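Local coordinates for class I phosphodiesterase PDEB1 (Leishmania major, PDB 2R8Q), which belongs to the class I cyclic nucleotide phosphodiesterase family, with an all-helical catalytic domain that holds a zinc and a magnesium ion beside its ligand pocket, at residues Leu124-Glu129 and Arg242-Met246; Thr114-Gly119 and Gly328-Cys332; Asp107-Thr111 and Asp254-Lys260; Phe38-Phe43 and Gln110-Thr114. All blocks are in the same frame, centred on the assembly; numbering follows the deposited sequence.

Contact 1 (Leu124-Glu129 and Arg242-Met246)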
loop_
_atom_site.group_PDB
_atom_site.type_symbol
_atom_site.label_atom_id
_atom_site.label_comp_id
_atom_site.label_asym_id
_atom_site.label_seq_id
_atom_site.Cartn_x
_atom_site.Cartn_y
_atom_site.Cartn_z
ATOM N N LEU A 124 -4.941 28.873 -14.546
ATOM C CA LEU A 124 -3.595 28.628 -14.043
ATOM C C LEU A 124 -3.101 27.226 -14.391
ATOM O O LEU A 124 -1.951 26.887 -14.111
ATOM C CB LEU A 124 -3.575 28.795 -12.522
ATOM C CG LEU A 124 -4.146 30.099 -11.958
ATOM C CD1 LEU A 124 -4.318 29.970 -10.449
ATOM C CD2 LEU A 124 -3.231 31.258 -12.309
ATOM N N LEU A 125 -3.963 26.423 -15.011
ATOM C CA LEU A 125 -3.625 25.040 -15.349
ATOM C C LEU A 125 -3.910 24.656 -16.796
ATOM O O LEU A 125 -4.604 25.371 -17.518
ATOM C CB LEU A 125 -4.430 24.091 -14.458
ATOM C CG LEU A 125 -4.362 24.288 -12.946
ATOM C CD1 LEU A 125 -5.394 23.389 -12.275
ATOM C CD2 LEU A 125 -2.952 23.977 -12.452
ATOM N N THR A 126 -3.369 23.512 -17.213
ATOM C CA THR A 126 -3.634 23.010 -18.556
ATOM C C THR A 126 -4.944 22.235 -18.447
ATOM O O THR A 126 -5.397 21.930 -17.340
ATOM C CB THR A 126 -2.536 22.043 -19.050
ATOM O OG1 THR A 126 -2.488 20.886 -18.204
ATOM C CG2 THR A 126 -1.184 22.737 -19.049
ATOM N N GLU A 127 -5.560 21.917 -19.582
ATOM C CA GLU A 127 -6.813 21.171 -19.556
ATOM C C GLU A 127 -6.586 19.779 -18.973
ATOM O O GLU A 127 -7.439 19.249 -18.264
ATOM C CB GLU A 127 -7.409 21.066 -20.963
ATOM C CG GLU A 127 -7.806 22.408 -21.551
ATOM C CD GLU A 127 -8.550 22.277 -22.866
ATOM O OE1 GLU A 127 -8.064 21.547 -23.755
ATOM O OE2 GLU A 127 -9.618 22.910 -23.011
ATOM N N LEU A 128 -5.430 19.190 -19.263
ATOM C CA LEU A 128 -5.115 17.869 -18.732
ATOM C C LEU A 128 -5.061 17.914 -17.207
ATOM O O LEU A 128 -5.560 17.012 -16.534
ATOM C CB LEU A 128 -3.771 17.371 -19.281
ATOM C CG LEU A 128 -3.287 16.033 -18.707
ATOM C CD1 LEU A 128 -4.319 14.949 -18.971
ATOM C CD2 LEU A 128 -1.950 15.655 -19.330
ATOM N N GLU A 129 -4.456 18.967 -16.664
ATOM C CA GLU A 129 -4.345 19.107 -15.215
ATOM C C GLU A 129 -5.712 19.316 -14.572
ATOM O O GLU A 129 -5.965 18.834 -13.466
ATOM C CB GLU A 129 -3.374 20.243 -14.883
ATOM C CG GLU A 129 -1.964 19.896 -15.342
ATOM C CD GLU A 129 -0.984 21.047 -15.298
ATOM O OE1 GLU A 129 -1.402 22.220 -15.417
ATOM O OE2 GLU A 129 0.227 20.765 -15.175
ATOM N N ARG A 242 2.392 24.971 -11.467
ATOM C CA ARG A 242 1.047 24.479 -11.710
ATOM C C ARG A 242 0.743 23.280 -10.815
ATOM O O ARG A 242 -0.402 23.087 -10.396
ATOM C CB ARG A 242 0.864 24.123 -13.191
ATOM C CG ARG A 242 1.131 25.295 -14.131
ATOM C CD ARG A 242 0.503 25.067 -15.498
ATOM N NE ARG A 242 0.833 23.743 -16.014
ATOM C CZ ARG A 242 2.014 23.401 -16.518
ATOM N NH1 ARG A 242 2.998 24.291 -16.597
ATOM N NH2 ARG A 242 2.221 22.156 -16.922
ATOM N N ARG A 243 1.761 22.480 -10.505
ATOM C CA ARG A 243 1.545 21.327 -9.636
ATOM C C ARG A 243 1.164 21.805 -8.241
ATOM O O ARG A 243 0.248 21.263 -7.620
ATOM C CB ARG A 243 2.798 20.449 -9.551
ATOM C CG ARG A 243 2.590 19.171 -8.729
ATOM C CD ARG A 243 1.413 18.361 -9.271
ATOM N NE ARG A 243 1.467 18.248 -10.727
ATOM C CZ ARG A 243 2.194 17.353 -11.387
ATOM N NH1 ARG A 243 2.929 16.466 -10.726
ATOM N NH2 ARG A 243 2.204 17.360 -12.713
ATOM N N LEU A 244 1.867 22.822 -7.744
ATOM C CA LEU A 244 1.571 23.361 -6.424
ATOM C C LEU A 244 0.167 23.974 -6.424
ATOM O O LEU A 244 -0.539 23.932 -5.416
ATOM C CB LEU A 244 2.621 24.403 -6.026
ATOM C CG LEU A 244 2.460 25.058 -4.650
ATOM C CD1 LEU A 244 2.249 24.005 -3.572
ATOM C CD2 LEU A 244 3.701 25.886 -4.353
ATOM N N VAL A 245 -0.245 24.537 -7.557
ATOM C CA VAL A 245 -1.584 25.103 -7.656
ATOM C C VAL A 245 -2.613 23.979 -7.534
ATOM O O VAL A 245 -3.628 24.132 -6.854
ATOM C CB VAL A 245 -1.791 25.850 -8.999
ATOM C CG1 VAL A 245 -3.285 26.082 -9.248
ATOM C CG2 VAL A 245 -1.059 27.188 -8.962
ATOM N N MET A 246 -2.345 22.846 -8.182
ATOM C CA MET A 246 -3.251 21.701 -8.115
ATOM C C MET A 246 -3.375 21.203 -6.680
ATOM O O MET A 246 -4.478 20.932 -6.193
ATOM C CB MET A 246 -2.740 20.553 -8.989
ATOM C CG MET A 246 -2.785 20.808 -10.486
ATOM S SD MET A 246 -2.048 19.430 -11.417
ATOM C CE MET A 246 -3.346 18.212 -11.280
HETATM O O HOH W 1 1.571 20.377 -12.790
#
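A capping box at the start of helix 127-139, closed by Thr126 and Glu129, doubles here as the docking point for Arg242 of helix 239-254. Glu129 N donates to Thr126 OG1, while Thr126 N returns a nearly straight bond (171°) to Glu129 OE1, meeting it on the anti side. The syn lone pair of that same oxygen takes Arg242 NE at 2.8 Å, with OE1 almost in the guanidinium plane. Arg242 NH2 reaches Glu129 OE2 at 3.0 Å from above the carboxylate plane, completing a side-on, two-nitrogen salt bridge between groups 30° apart in plane. Two donors thus hold OE1, and OE2 is also hydrogen-bonded to Tyr202 OH, so the carboxylate's rotation is well fixed. Arg242 CD lies 3.4 Å from Leu124 O, a buried carbonyl without a polar partner, and the bend at chi3 (-49°) beyond it turns NE toward Glu129 OE1. Next to the ion pair the contact turns apolar: Leu125 CD2 lies 3.7 Å from Met246 CG and 3.8 Å from Val245 CG1, and Met246 SD passes beside Glu129 CB. Helix 197-212 flanks the pair, with Tyr202 against Arg242 and Cys210 against Met246, while Phe234 of a loop covers Leu124 and Val245.

Contact 2 (Thr114-Gly119 and Gly328-Cys332)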
loop_
_atom_site.group_PDB
_atom_site.type_symbol
_atom_site.label_atom_id
_atom_site.label_comp_id
_atom_site.label_asym_id
_atom_site.label_seq_id
_atom_site.Cartn_x
_atom_site.Cartn_y
_atom_site.Cartn_z
ATOM N N THR A 114 -16.202 24.115 -9.378
ATOM C CA THR A 114 -16.554 25.522 -9.197
ATOM C C THR A 114 -15.320 26.410 -9.042
ATOM O O THR A 114 -15.321 27.554 -9.484
ATOM C CB THR A 114 -17.510 25.757 -7.987
ATOM O OG1 THR A 114 -16.812 25.561 -6.752
ATOM C CG2 THR A 114 -18.699 24.817 -8.063
ATOM N N TYR A 115 -14.259 25.889 -8.433
ATOM C CA TYR A 115 -13.049 26.686 -8.265
ATOM C C TYR A 115 -12.359 26.896 -9.605
ATOM O O TYR A 115 -11.869 27.986 -9.902
ATOM C CB TYR A 115 -12.069 25.998 -7.308
ATOM C CG TYR A 115 -12.513 25.942 -5.861
ATOM C CD1 TYR A 115 -11.778 25.218 -4.924
ATOM C CD2 TYR A 115 -13.655 26.617 -5.422
ATOM C CE1 TYR A 115 -12.162 25.161 -3.592
ATOM C CE2 TYR A 115 -14.050 26.566 -4.082
ATOM C CZ TYR A 115 -13.295 25.834 -3.176
ATOM O OH TYR A 115 -13.678 25.760 -1.855
ATOM N N LEU A 116 -12.321 25.839 -10.409
ATOM C CA LEU A 116 -11.682 25.889 -11.716
ATOM C C LEU A 116 -12.409 26.759 -12.727
ATOM O O LEU A 116 -11.792 27.559 -13.432
ATOM C CB LEU A 116 -11.565 24.478 -12.297
ATOM C CG LEU A 116 -10.569 23.528 -11.628
ATOM C CD1 LEU A 116 -10.754 22.129 -12.204
ATOM C CD2 LEU A 116 -9.144 24.031 -11.849
ATOM N N TYR A 117 -13.725 26.619 -12.794
ATOM C CA TYR A 117 -14.468 27.362 -13.794
ATOM C C TYR A 117 -15.230 28.593 -13.324
ATOM O O TYR A 117 -15.209 29.620 -13.997
ATOM C CB TYR A 117 -15.338 26.364 -14.561
ATOM C CG TYR A 117 -14.458 25.284 -15.171
ATOM C CD1 TYR A 117 -14.455 23.978 -14.672
ATOM C CD2 TYR A 117 -13.537 25.606 -16.171
ATOM C CE1 TYR A 117 -13.549 23.023 -15.155
ATOM C CE2 TYR A 117 -12.632 24.662 -16.656
ATOM C CZ TYR A 117 -12.640 23.377 -16.145
ATOM O OH TYR A 117 -11.720 22.463 -16.613
ATOM N N THR A 118 -15.887 28.521 -12.174
ATOM C CA THR A 118 -16.580 29.700 -11.670
ATOM C C THR A 118 -15.514 30.599 -11.045
ATOM O O THR A 118 -15.542 31.822 -11.203
ATOM C CB THR A 118 -17.636 29.329 -10.606
ATOM O OG1 THR A 118 -18.628 28.480 -11.197
ATOM C CG2 THR A 118 -18.314 30.581 -10.058
ATOM N N GLY A 119 -14.562 29.972 -10.355
ATOM C CA GLY A 119 -13.484 30.699 -9.705
ATOM C C GLY A 119 -12.317 31.044 -10.618
ATOM O O GLY A 119 -11.364 31.703 -10.193
ATOM N N GLY A 328 -10.271 34.927 -8.162
ATOM C CA GLY A 328 -11.629 34.658 -8.603
ATOM C C GLY A 328 -12.485 33.882 -7.614
ATOM O O GLY A 328 -13.679 33.685 -7.849
ATOM N N MET A 329 -11.881 33.441 -6.512
ATOM C CA MET A 329 -12.599 32.679 -5.489
ATOM C C MET A 329 -12.939 33.532 -4.266
ATOM O O MET A 329 -13.023 33.034 -3.145
ATOM C CB MET A 329 -11.768 31.456 -5.069
ATOM C CG MET A 329 -11.780 30.321 -6.092
ATOM S SD MET A 329 -10.396 29.161 -5.927
ATOM C CE MET A 329 -10.660 28.537 -4.276
ATOM N N GLN A 330 -13.147 34.824 -4.490
ATOM C CA GLN A 330 -13.476 35.738 -3.406
ATOM C C GLN A 330 -14.710 35.305 -2.616
ATOM O O GLN A 330 -14.766 35.494 -1.404
ATOM C CB GLN A 330 -13.700 37.147 -3.962
ATOM C CG GLN A 330 -13.953 38.213 -2.901
ATOM C CD GLN A 330 -12.813 38.335 -1.907
ATOM O OE1 GLN A 330 -11.642 38.341 -2.286
ATOM N NE2 GLN A 330 -13.151 38.448 -0.626
ATOM N N TRP A 331 -15.691 34.718 -3.296
ATOM C CA TRP A 331 -16.913 34.293 -2.620
ATOM C C TRP A 331 -16.623 33.319 -1.475
ATOM O O TRP A 331 -17.369 33.262 -0.503
ATOM C CB TRP A 331 -17.894 33.671 -3.627
ATOM C CG TRP A 331 -17.724 32.197 -3.860
ATOM C CD1 TRP A 331 -18.156 31.181 -3.051
ATOM C CD2 TRP A 331 -17.068 31.571 -4.970
ATOM N NE1 TRP A 331 -17.809 29.967 -3.587
ATOM C CE2 TRP A 331 -17.140 30.175 -4.764
ATOM C CE3 TRP A 331 -16.424 32.054 -6.118
ATOM C CZ2 TRP A 331 -16.593 29.255 -5.666
ATOM C CZ3 TRP A 331 -15.879 31.138 -7.015
ATOM C CH2 TRP A 331 -15.969 29.753 -6.780
ATOM N N CYS A 332 -15.536 32.561 -1.591
ATOM C CA CYS A 332 -15.169 31.606 -0.548
ATOM C C CYS A 332 -14.830 32.356 0.730
ATOM O O CYS A 332 -15.250 31.971 1.819
ATOM C CB CYS A 332 -13.954 30.782 -0.971
ATOM S SG CYS A 332 -14.215 29.765 -2.428
HETATM O O HOH W 2 -14.981 34.267 -10.274
HETATM O O HOH W 3 -8.951 32.452 -9.234
#
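Aromatic contacts come first where Tyr115 meets Met329: the methyl CE sits over the centre of the tyrosine ring, 3.5 Å from its centroid and 9° off the normal, a CH-pi contact of nearly ideal direction. The bend of Met329 at chi3 (61°) turns this methyl onto the face and leaves SD oblique to the ring, in a Met-aromatic contact with its nearest atoms at Tyr115 CB and CG. A second sulfur, Cys332 SG, approaches obliquely, 3.6 Å from Tyr115 CE2, while Trp331 CZ2 meets the ring at its edge. The indole in turn directs its own edge at the helix end, with CH2 3.5 Å from Thr114 O and CZ3 3.6 Å from Gly119 CA; Thr118 CG2 packs obliquely beside it.

Backbone contacts form the second group. Gly119 and Gly328 exchange a reciprocal pair of CA-H...O contacts, Gly119 CA to Gly328 O at 3.5 Å and Gly328 CA to Gly119 O at 3.4 Å, an approach that two residues without side chains permit.

Water supplies the third: one molecule bridges Thr118 O and Gly328 O, another Gly119 O and Gly328 N.

The contact joins the pi-type last turn of helix 102-118 to the start of helix 330-348. Phe318 of helix 302-324 and Ala252 of helix 239-254 pack on Tyr115, and Pro41 touches Trp331.

Contact 3 (Asp107-Thr111 and Asp254-Lys260). With ZN (zinc ion), chain C; IBM (3-isobutyl-1-methylxanthine), chain E.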
loop_
_atom_site.group_PDB
_atom_site.type_symbol
_atom_site.label_atom_id
_atom_site.label_comp_id
_atom_site.label_asym_id
_atom_site.label_seq_id
_atom_site.Cartn_x
_atom_site.Cartn_y
_atom_site.Cartn_z
ATOM N N ASP A 107 -18.661 15.748 -3.245
ATOM C CA ASP A 107 -18.655 17.163 -2.893
ATOM C C ASP A 107 -17.330 17.834 -3.263
ATOM O O ASP A 107 -17.323 18.922 -3.826
ATOM C CB ASP A 107 -18.919 17.336 -1.395
ATOM C CG ASP A 107 -18.784 18.775 -0.939
ATOM O OD1 ASP A 107 -19.415 19.660 -1.557
ATOM O OD2 ASP A 107 -18.051 19.020 0.046
ATOM N N VAL A 108 -16.204 17.195 -2.951
ATOM C CA VAL A 108 -14.915 17.795 -3.278
ATOM C C VAL A 108 -14.758 17.936 -4.792
ATOM O O VAL A 108 -14.251 18.944 -5.275
ATOM C CB VAL A 108 -13.745 16.967 -2.682
ATOM C CG1 VAL A 108 -12.404 17.501 -3.173
ATOM C CG2 VAL A 108 -13.794 17.043 -1.162
ATOM N N CYS A 109 -15.214 16.930 -5.535
ATOM C CA CYS A 109 -15.126 16.966 -6.993
ATOM C C CYS A 109 -15.940 18.139 -7.541
ATOM O O CYS A 109 -15.437 18.947 -8.322
ATOM C CB CYS A 109 -15.640 15.642 -7.569
ATOM S SG CYS A 109 -15.576 15.508 -9.377
ATOM N N GLN A 110 -17.194 18.238 -7.112
ATOM C CA GLN A 110 -18.077 19.311 -7.565
ATOM C C GLN A 110 -17.537 20.684 -7.165
ATOM O O GLN A 110 -17.593 21.646 -7.943
ATOM C CB GLN A 110 -19.477 19.094 -6.976
ATOM C CG GLN A 110 -20.587 19.982 -7.545
ATOM C CD GLN A 110 -20.662 21.352 -6.895
ATOM O OE1 GLN A 110 -20.464 21.492 -5.687
ATOM N NE2 GLN A 110 -20.973 22.372 -7.692
ATOM N N THR A 111 -16.999 20.769 -5.954
ATOM C CA THR A 111 -16.449 22.019 -5.444
ATOM C C THR A 111 -15.236 22.451 -6.271
ATOM O O THR A 111 -15.086 23.631 -6.604
ATOM C CB THR A 111 -16.042 21.867 -3.968
ATOM O OG1 THR A 111 -17.201 21.550 -3.186
ATOM C CG2 THR A 111 -15.419 23.150 -3.448
ATOM N N ASP A 254 -10.921 20.234 -0.033
ATOM C CA ASP A 254 -11.003 19.335 1.108
ATOM C C ASP A 254 -11.493 20.024 2.385
ATOM O O ASP A 254 -12.199 19.409 3.190
ATOM C CB ASP A 254 -9.633 18.686 1.334
ATOM C CG ASP A 254 -9.734 17.288 1.904
ATOM O OD1 ASP A 254 -10.818 16.665 1.813
ATOM O OD2 ASP A 254 -8.712 16.801 2.432
ATOM N N VAL A 255 -11.141 21.294 2.572
ATOM C CA VAL A 255 -11.583 22.030 3.761
ATOM C C VAL A 255 -12.596 23.119 3.412
ATOM O O VAL A 255 -12.736 24.110 4.132
ATOM C CB VAL A 255 -10.391 22.677 4.515
ATOM C CG1 VAL A 255 -9.442 21.593 5.000
ATOM C CG2 VAL A 255 -9.663 23.670 3.620
ATOM N N SER A 256 -13.324 22.907 2.320
ATOM C CA SER A 256 -14.312 23.871 1.834
ATOM C C SER A 256 -15.661 23.892 2.548
ATOM O O SER A 256 -16.477 24.773 2.282
ATOM C CB SER A 256 -14.566 23.641 0.343
ATOM O OG SER A 256 -15.155 22.370 0.114
ATOM N N ASN A 257 -15.907 22.934 3.435
ATOM C CA ASN A 257 -17.190 22.891 4.136
ATOM C C ASN A 257 -17.551 24.234 4.773
ATOM O O ASN A 257 -18.703 24.661 4.717
ATOM C CB ASN A 257 -17.181 21.818 5.228
ATOM C CG ASN A 257 -17.194 20.396 4.676
ATOM O OD1 ASN A 257 -17.001 19.439 5.425
ATOM N ND2 ASN A 257 -17.429 20.253 3.375
ATOM N N VAL A 258 -16.566 24.899 5.371
ATOM C CA VAL A 258 -16.804 26.173 6.044
ATOM C C VAL A 258 -17.070 27.360 5.128
ATOM O O VAL A 258 -17.428 28.440 5.601
ATOM C CB VAL A 258 -15.628 26.539 6.977
ATOM C CG1 VAL A 258 -15.499 25.500 8.078
ATOM C CG2 VAL A 258 -14.341 26.648 6.175
ATOM N N THR A 259 -16.903 27.166 3.824
ATOM C CA THR A 259 -17.128 28.239 2.862
ATOM C C THR A 259 -18.457 28.094 2.122
ATOM O O THR A 259 -18.766 28.890 1.240
ATOM C CB THR A 259 -16.014 28.281 1.808
ATOM O OG1 THR A 259 -16.093 27.104 0.994
ATOM C CG2 THR A 259 -14.648 28.341 2.476
ATOM N N LYS A 260 -19.238 27.075 2.467
ATOM C CA LYS A 260 -20.520 26.858 1.798
ATOM C C LYS A 260 -21.646 27.612 2.503
ATOM O O LYS A 260 -21.487 28.042 3.646
ATOM C CB LYS A 260 -20.861 25.364 1.764
ATOM C CG LYS A 260 -19.827 24.498 1.046
ATOM C CD LYS A 260 -19.495 25.049 -0.338
ATOM C CE LYS A 260 -18.459 24.188 -1.053
ATOM N NZ LYS A 260 -19.034 22.900 -1.527
HETATM ZN ZN ZN C . -11.090 14.486 2.004
HETATM N N9 IBM E . -11.138 19.381 11.160
HETATM C C8 IBM E . -11.463 19.886 12.395
HETATM N N7 IBM E . -12.628 20.483 12.432
HETATM C C5 IBM E . -13.101 20.362 11.133
HETATM C C4 IBM E . -12.199 19.688 10.340
HETATM N N3 IBM E . -12.323 19.386 9.029
HETATM C C2 IBM E . -13.485 19.815 8.454
HETATM N N1 IBM E . -14.459 20.507 9.182
HETATM C C6 IBM E . -14.270 20.778 10.515
HETATM O O6 IBM E . -15.120 21.379 11.154
HETATM O O2 IBM E . -13.680 19.589 7.264
HETATM C C10 IBM E . -15.682 20.942 8.523
HETATM C C11 IBM E . -11.301 18.658 8.295
HETATM C C12 IBM E . -11.197 17.236 8.853
HETATM C C13 IBM E . -12.137 16.293 8.115
HETATM C C14 IBM E . -9.762 16.734 8.787
HETATM O O HOH W 4 -17.499 17.345 2.126
HETATM O O HOH W 5 -21.244 21.245 -0.260
HETATM O O HOH W 6 -17.791 21.525 0.861
HETATM O O HOH W 7 -20.383 23.675 -4.019
HETATM O O HOH W 8 -9.041 14.438 2.678
HETATM O O HOH W 9 -11.249 14.948 4.241
#
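Lys260 reaches across to Asp107 and Thr111 of helix 102-118, and its chain can be followed outward. CB points toward the helix, and the bend at chi2 (-51°) turns CD along the way to it. CE is the first atom to touch, 3.6 Å from Thr111 OG1. A second bend at chi4 (73°) sets NZ tip to tip with that hydroxyl, to which it donates at 2.8 Å. Asp107 OD1, in a looser salt bridge at 3.3 Å, and three waters bring the polar neighbours of NZ to five, which must share its three hydrogens. One water also binds Asp107 OD1, one Gln110 OE1, and one Asp107 OD2, Asn257 ND2 and Ser256 OG, itself hydrogen-bonded to Gly253 O. Thr111 OG1 in turn donates to Asp107 O at 2.7 Å, so the hydroxyl accepts from the lysine and donates to a helix carbonyl.

Nearer the pocket, Asn257 ND2 stands 3.6 Å from Asp107 OD2 and is bridged to it by water, while Asn257 OD1 is held by Tyr99 and lies 3.7 Å from C10 of 3-isobutyl-1-methylxanthine. Asp254 OD1 binds the zinc ion at 2.2 Å, alongside His104, His140, Asp141 and two waters.

The chemistry implies a charged, hydrated layer next to the metal and ligand sites: the lysine probably offsets the charge of the buried Asp107, and shared waters tie that carboxylate to Asn257.

Contact 4 (Phe38-Phe43 and Gln110-Thr114)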
loop_
_atom_site.group_PDB
_atom_site.type_symbol
_atom_site.label_atom_id
_atom_site.label_comp_id
_atom_site.label_asym_id
_atom_site.label_seq_id
_atom_site.Cartn_x
_atom_site.Cartn_y
_atom_site.Cartn_z
ATOM N N PHE A 38 -25.076 21.614 -11.452
ATOM C CA PHE A 38 -23.897 21.015 -10.835
ATOM C C PHE A 38 -22.636 21.867 -10.958
ATOM O O PHE A 38 -21.632 21.582 -10.309
ATOM C CB PHE A 38 -23.659 19.628 -11.436
ATOM C CG PHE A 38 -24.827 18.690 -11.277
ATOM C CD1 PHE A 38 -25.114 17.744 -12.257
ATOM C CD2 PHE A 38 -25.641 18.749 -10.148
ATOM C CE1 PHE A 38 -26.194 16.873 -12.119
ATOM C CE2 PHE A 38 -26.725 17.881 -10.000
ATOM C CZ PHE A 38 -27.001 16.942 -10.989
ATOM N N THR A 39 -22.687 22.918 -11.774
ATOM C CA THR A 39 -21.521 23.784 -11.944
ATOM C C THR A 39 -21.560 24.990 -11.009
ATOM O O THR A 39 -20.633 25.793 -10.993
ATOM C CB THR A 39 -21.406 24.330 -13.392
ATOM O OG1 THR A 39 -22.428 25.309 -13.620
ATOM C CG2 THR A 39 -21.553 23.209 -14.404
ATOM N N SER A 40 -22.627 25.109 -10.220
ATOM C CA SER A 40 -22.782 26.250 -9.320
ATOM C C SER A 40 -22.292 26.071 -7.887
ATOM O O SER A 40 -22.440 25.002 -7.299
ATOM C CB SER A 40 -24.256 26.666 -9.275
ATOM O OG SER A 40 -24.467 27.682 -8.311
ATOM N N PRO A 41 -21.702 27.128 -7.305
ATOM C CA PRO A 41 -21.210 27.056 -5.926
ATOM C C PRO A 41 -22.395 26.842 -4.983
ATOM O O PRO A 41 -22.235 26.372 -3.855
ATOM C CB PRO A 41 -20.557 28.421 -5.720
ATOM C CG PRO A 41 -20.075 28.772 -7.088
ATOM C CD PRO A 41 -21.249 28.373 -7.951
ATOM N N GLY A 42 -23.582 27.191 -5.467
ATOM C CA GLY A 42 -24.795 27.057 -4.678
ATOM C C GLY A 42 -25.428 25.679 -4.690
ATOM O O GLY A 42 -26.415 25.446 -3.988
ATOM N N PHE A 43 -24.883 24.767 -5.491
ATOM C CA PHE A 43 -25.413 23.411 -5.548
ATOM C C PHE A 43 -25.343 22.797 -4.154
ATOM O O PHE A 43 -24.309 22.875 -3.488
ATOM C CB PHE A 43 -24.604 22.554 -6.525
ATOM C CG PHE A 43 -24.933 21.092 -6.451
ATOM C CD1 PHE A 43 -26.186 20.626 -6.839
ATOM C CD2 PHE A 43 -24.001 20.183 -5.962
ATOM C CE1 PHE A 43 -26.506 19.273 -6.738
ATOM C CE2 PHE A 43 -24.310 18.829 -5.857
ATOM C CZ PHE A 43 -25.567 18.371 -6.246
ATOM N N GLN A 110 -17.194 18.238 -7.112
ATOM C CA GLN A 110 -18.077 19.311 -7.565
ATOM C C GLN A 110 -17.537 20.684 -7.165
ATOM O O GLN A 110 -17.593 21.646 -7.943
ATOM C CB GLN A 110 -19.477 19.094 -6.976
ATOM C CG GLN A 110 -20.587 19.982 -7.545
ATOM C CD GLN A 110 -20.662 21.352 -6.895
ATOM O OE1 GLN A 110 -20.464 21.492 -5.687
ATOM N NE2 GLN A 110 -20.973 22.372 -7.692
ATOM N N THR A 111 -16.999 20.769 -5.954
ATOM C CA THR A 111 -16.449 22.019 -5.444
ATOM C C THR A 111 -15.236 22.451 -6.271
ATOM O O THR A 111 -15.086 23.631 -6.604
ATOM C CB THR A 111 -16.042 21.867 -3.968
ATOM O OG1 THR A 111 -17.201 21.550 -3.186
ATOM C CG2 THR A 111 -15.419 23.150 -3.448
ATOM N N LEU A 112 -14.372 21.500 -6.613
ATOM C CA LEU A 112 -13.200 21.831 -7.410
ATOM C C LEU A 112 -13.618 22.350 -8.778
ATOM O O LEU A 112 -12.967 23.232 -9.336
ATOM C CB LEU A 112 -12.286 20.612 -7.559
ATOM C CG LEU A 112 -11.523 20.252 -6.282
ATOM C CD1 LEU A 112 -10.761 18.954 -6.487
ATOM C CD2 LEU A 112 -10.569 21.382 -5.922
ATOM N N HIS A 113 -14.702 21.805 -9.323
ATOM C CA HIS A 113 -15.172 22.273 -10.617
ATOM C C HIS A 113 -15.520 23.752 -10.464
ATOM O O HIS A 113 -15.147 24.565 -11.308
ATOM C CB HIS A 113 -16.394 21.472 -11.079
ATOM C CG HIS A 113 -16.868 21.826 -12.457
ATOM N ND1 HIS A 113 -17.543 22.995 -12.735
ATOM C CD2 HIS A 113 -16.756 21.167 -13.635
ATOM C CE1 HIS A 113 -17.830 23.040 -14.023
ATOM N NE2 HIS A 113 -17.363 21.943 -14.594
ATOM N N THR A 114 -16.202 24.115 -9.378
ATOM C CA THR A 114 -16.554 25.522 -9.197
ATOM C C THR A 114 -15.320 26.410 -9.042
ATOM O O THR A 114 -15.321 27.554 -9.484
ATOM C CB THR A 114 -17.510 25.757 -7.987
ATOM O OG1 THR A 114 -16.812 25.561 -6.752
ATOM C CG2 THR A 114 -18.699 24.817 -8.063
HETATM O O HOH W 10 -18.136 25.777 -12.200
HETATM O O HOH W 7 -20.383 23.675 -4.019
#
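An ST turn overlapping a type I beta turn, Ser40 to Phe43, shapes the loop that receives Gln110 from helix 102-118. Ser40 OG accepts from Gly42 N, and Ser40 O from Phe43 N. Into this loop goes the amide of Gln110, whose NE2 donates to two carbonyls: Phe38 O at 2.8 Å, close to the amide plane and fairly straight (166°), and Ser40 O at 3.0 Å, more bent (140°) and tilted from that plane. Both carbonyls are approached from well above their own planes. At Ser40 O the glutamine and Phe43 N arrive from opposite faces. A sharp turn at chi2 (-83°) folds the Gln110 amide round to these acceptors, and a water bound to its OE1 has a longer bond to Pro41 O. Together the two bonds at NE2 and the water at OE1 probably define the amide's rotation.

Van der Waals contacts lie around these bonds. Phe43 CD2 lies obliquely against Gln110 CD at 3.7 Å, its ring steeply inclined to the amide plane. Thr39 CG2 rests 3.7 Å from His113 CE1, the two side chains running side by side, and a water joins His113 ND1 to Thr39 O. Thr114 CG2 fits against Thr39 O and the Ser40 carbonyl carbon, with Pro41 CG near its CB.

Helix 55-68 backs the loop, with Leu66 touching both Thr39 and His113, and Val62 and Asn65 packing on Phe38.

In the fold
Helix 102-118 is common to contacts 3, 4 and 2, whose segments overlap along it, whereas contact 1 joins the next helix, 127-139, to helix 239-254. Contact 3 is the most central, about 7 Å from the chain's centre to its own, and is rich in charge and water beside the metal. Contacts 1 and 2 are also buried but lie farther out: one combines an ion pair with aliphatic and methionine packing, the other relies on aromatic and sulfur groups. Contact 4, only partly buried, depends on amide-to-carbonyl bonds. Leu125 against Leu116 connects contacts 1 and 2, Tyr115 against Ser256 contacts 2 and 3, and a shared water contacts 3 and 4.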